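Local coordinates for mitogen (Streptococcus dysgalactiae, PDB 2J4X), which is a zinc-binding bacterial superantigen that probably acts as a toxin by stimulating T cells, at residues A76-Y81 and Q88-D93. Numbering follows the deposited sequence.
Sequences ALIKSY and QYNYVD
Lys-79 and Ser-80 together face Tyr-91 in a classic beta bulge of the antiparallel hairpin 71-84/87-98 of the OB-fold domain, a worked example of how one extra residue redirects side chains along a strand. Tyr-91 O accepts a hydrogen bond from Lys-79 N at 2.7 Å, while Tyr-91 N donates to Ser-80 O in a nearly straight bond of 3.0 Å. The psi of -37° at Lys-79, the first bulge position, marks the kink. Its side chain, bent at chi3, runs past the backbone of Val-92 and meets Asp-93 at about a right angle. There Lys-79 NZ forms a salt bridge with Asp-93 OD2 (3.0 Å) on the syn side, tilted out of the carboxylate plane; Asn-57 of the neighbouring strand donates to the same oxygen. The Tyr-91 ring turns its edge to the Ser-80 carbonyl, and its hydroxyl is hydrogen-bonded to Ser-82. Toward Ala-76 the side-chain contacts are apolar: Ala-76 CB abuts Val-92 CG2 at 3.5 Å, and Ile-78 crosses Val-92 obliquely, CG1 to CG1. At the other end, Tyr-81 and Asn-90 lie on the face opposite Ser-80 and Tyr-91. Ile-78 CG2 rests over the rim of the Tyr-81 ring, and the Gln-88 amide, turned 49° from that ring, brings Gln-88 NE2 to 3.4 Å from Tyr-81 CD2.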
ATOM      1  N   ALA A  76      -2.779   0.249   6.658  1.00 27.70           N
ATOM      2  CA  ALA A  76      -2.112   1.472   6.270  1.00 27.48           C
ATOM      3  C   ALA A  76      -0.709   1.553   6.823  1.00 28.37           C
ATOM      4  O   ALA A  76      -0.427   1.047   7.899  1.00 30.59           O
ATOM      5  CB  ALA A  76      -2.913   2.657   6.741  1.00 26.94           C
ATOM      6  N   LEU A  77       0.174   2.196   6.073  1.00 29.31           N
ATOM      7  CA  LEU A  77       1.554   2.388   6.486  1.00 28.95           C
ATOM      8  C   LEU A  77       1.541   3.494   7.549  1.00 31.71           C
ATOM      9  O   LEU A  77       0.814   4.474   7.409  1.00 32.63           O
ATOM     10  CB  LEU A  77       2.400   2.819   5.273  1.00 26.62           C
ATOM     11  CG  LEU A  77       3.908   3.082   5.351  1.00 25.01           C
ATOM     12  CD1 LEU A  77       4.714   1.813   5.585  1.00 23.14           C
ATOM     13  CD2 LEU A  77       4.314   3.686   4.049  1.00 26.55           C
ATOM     14  N   ILE A  78       2.321   3.334   8.617  1.00 34.31           N
ATOM     15  CA  ILE A  78       2.391   4.354   9.672  1.00 37.33           C
ATOM     16  C   ILE A  78       3.351   5.473   9.225  1.00 38.09           C
ATOM     17  O   ILE A  78       4.456   5.189   8.781  1.00 39.34           O
ATOM     18  CB  ILE A  78       2.879   3.715  11.016  1.00 37.90           C
ATOM     19  CG1 ILE A  78       1.842   2.687  11.502  1.00 36.32           C
ATOM     20  CG2 ILE A  78       3.121   4.796  12.060  1.00 37.93           C
ATOM     21  CD1 ILE A  78       2.213   1.972  12.764  1.00 34.11           C
ATOM     22  N   LYS A  79       2.914   6.731   9.312  1.00 38.93           N
ATOM     23  CA  LYS A  79       3.725   7.894   8.908  1.00 40.56           C
ATOM     24  C   LYS A  79       4.590   8.377  10.053  1.00 41.59           C
ATOM     25  O   LYS A  79       5.718   8.826   9.853  1.00 41.27           O
ATOM     26  CB  LYS A  79       2.832   9.066   8.497  1.00 41.25           C
ATOM     27  CG  LYS A  79       2.009   8.853   7.274  1.00 43.19           C
ATOM     28  CD  LYS A  79       0.721   9.659   7.355  1.00 47.78           C
ATOM     29  CE  LYS A  79       0.953  11.149   7.579  1.00 50.85           C
ATOM     30  NZ  LYS A  79      -0.333  11.927   7.462  1.00 51.44           N
ATOM     31  N   SER A  80       4.021   8.313  11.253  1.00 43.61           N
ATOM     32  CA  SER A  80       4.698   8.739  12.458  1.00 45.66           C
ATOM     33  C   SER A  80       3.940   8.304  13.705  1.00 46.99           C
ATOM     34  O   SER A  80       2.807   7.830  13.631  1.00 45.45           O
ATOM     35  CB  SER A  80       4.875  10.261  12.450  1.00 47.07           C
ATOM     36  OG  SER A  80       3.670  10.928  12.126  1.00 49.78           O
ATOM     37  N   TYR A  81       4.607   8.450  14.844  1.00 48.92           N
ATOM     38  CA  TYR A  81       4.063   8.101  16.139  1.00 51.05           C
ATOM     39  C   TYR A  81       4.250   9.321  17.011  1.00 52.85           C
ATOM     40  O   TYR A  81       5.073  10.182  16.710  1.00 54.06           O
ATOM     41  CB  TYR A  81       4.860   6.970  16.796  1.00 52.38           C
ATOM     42  CG  TYR A  81       5.028   5.699  15.995  1.00 54.36           C
ATOM     43  CD1 TYR A  81       5.863   5.655  14.870  1.00 54.95           C
ATOM     44  CD2 TYR A  81       4.400   4.519  16.399  1.00 54.11           C
ATOM     45  CE1 TYR A  81       6.073   4.459  14.174  1.00 55.02           C
ATOM     46  CE2 TYR A  81       4.602   3.323  15.717  1.00 53.62           C
ATOM     47  CZ  TYR A  81       5.440   3.293  14.611  1.00 55.28           C
ATOM     48  OH  TYR A  81       5.667   2.089  13.968  1.00 54.97           O
ATOM     49  N   GLN A  88       0.072   6.124  23.094  1.00 60.79           N
ATOM     50  CA  GLN A  88       0.717   6.257  21.781  1.00 59.17           C
ATOM     51  C   GLN A  88      -0.252   6.397  20.612  1.00 57.98           C
ATOM     52  O   GLN A  88      -1.229   5.642  20.487  1.00 57.39           O
ATOM     53  CB  GLN A  88       1.639   5.058  21.508  1.00 59.64           C
ATOM     54  CG  GLN A  88       2.372   5.123  20.166  1.00 60.47           C
ATOM     55  CD  GLN A  88       3.052   3.814  19.797  1.00 61.56           C
ATOM     56  OE1 GLN A  88       2.396   2.803  19.567  1.00 61.91           O
ATOM     57  NE2 GLN A  88       4.373   3.831  19.737  1.00 63.46           N
ATOM     58  N   TYR A  89       0.040   7.376  19.759  1.00 55.67           N
ATOM     59  CA  TYR A  89      -0.744   7.643  18.561  1.00 54.40           C
ATOM     60  C   TYR A  89       0.005   7.100  17.349  1.00 53.27           C
ATOM     61  O   TYR A  89       1.239   7.193  17.284  1.00 53.87           O
ATOM     62  CB  TYR A  89      -0.950   9.143  18.379  1.00 55.07           C
ATOM     63  CG  TYR A  89      -2.143   9.665  19.111  1.00 57.54           C
ATOM     64  CD1 TYR A  89      -2.299   9.438  20.484  1.00 58.70           C
ATOM     65  CD2 TYR A  89      -3.148  10.357  18.431  1.00 58.77           C
ATOM     66  CE1 TYR A  89      -3.430   9.886  21.166  1.00 59.57           C
ATOM     67  CE2 TYR A  89      -4.287  10.809  19.099  1.00 60.00           C
ATOM     68  CZ  TYR A  89      -4.417  10.568  20.463  1.00 60.31           C
ATOM     69  OH  TYR A  89      -5.536  11.005  21.121  1.00 62.90           O
ATOM     70  N   ASN A  90      -0.730   6.513  16.408  1.00 50.57           N
ATOM     71  CA  ASN A  90      -0.137   5.983  15.185  1.00 47.73           C
ATOM     72  C   ASN A  90      -0.849   6.719  14.064  1.00 45.71           C
ATOM     73  O   ASN A  90      -2.069   6.587  13.917  1.00 45.44           O
ATOM     74  CB  ASN A  90      -0.405   4.487  15.034  1.00 49.51           C
ATOM     75  CG  ASN A  90       0.203   3.651  16.152  1.00 51.61           C
ATOM     76  OD1 ASN A  90       0.347   2.438  16.015  1.00 53.39           O
ATOM     77  ND2 ASN A  90       0.551   4.286  17.261  1.00 54.41           N
ATOM     78  N   TYR A  91      -0.104   7.499  13.286  1.00 42.92           N
ATOM     79  CA  TYR A  91      -0.706   8.242  12.186  1.00 40.50           C
ATOM     80  C   TYR A  91      -0.531   7.533  10.851  1.00 38.94           C
ATOM     81  O   TYR A  91       0.536   7.001  10.566  1.00 38.49           O
ATOM     82  CB  TYR A  91      -0.109   9.635  12.104  1.00 42.54           C
ATOM     83  CG  TYR A  91      -0.272  10.415  13.379  1.00 45.30           C
ATOM     84  CD1 TYR A  91       0.662  10.303  14.403  1.00 47.36           C
ATOM     85  CD2 TYR A  91      -1.379  11.236  13.581  1.00 46.09           C
ATOM     86  CE1 TYR A  91       0.502  10.985  15.606  1.00 48.62           C
ATOM     87  CE2 TYR A  91      -1.552  11.921  14.778  1.00 46.83           C
ATOM     88  CZ  TYR A  91      -0.609  11.790  15.789  1.00 48.76           C
ATOM     89  OH  TYR A  91      -0.775  12.441  16.993  1.00 51.65           O
ATOM     90  N   VAL A  92      -1.590   7.510  10.042  1.00 36.46           N
ATOM     91  CA  VAL A  92      -1.549   6.866   8.735  1.00 34.51           C
ATOM     92  C   VAL A  92      -2.492   7.610   7.795  1.00 34.55           C
ATOM     93  O   VAL A  92      -3.284   8.429   8.236  1.00 33.57           O
ATOM     94  CB  VAL A  92      -2.001   5.395   8.813  1.00 32.93           C
ATOM     95  CG1 VAL A  92      -1.284   4.679   9.937  1.00 31.54           C
ATOM     96  CG2 VAL A  92      -3.513   5.324   8.996  1.00 33.89           C
ATOM     97  N   ASP A  93      -2.382   7.330   6.500  1.00 35.48           N
ATOM     98  CA  ASP A  93      -3.235   7.932   5.462  1.00 36.14           C
ATOM     99  C   ASP A  93      -4.141   6.827   4.961  1.00 35.30           C
ATOM    100  O   ASP A  93      -3.659   5.736   4.665  1.00 35.56           O
ATOM    101  CB  ASP A  93      -2.417   8.402   4.249  1.00 37.82           C
ATOM    102  CG  ASP A  93      -1.597   9.656   4.520  1.00 40.20           C
ATOM    103  OD1 ASP A  93      -0.633   9.885   3.741  1.00 42.31           O
ATOM    104  OD2 ASP A  93      -1.915  10.411   5.480  1.00 41.03           O
TER
HETATM  105  O   HOH W   1      -0.374   5.386   5.438  1.00 27.14           O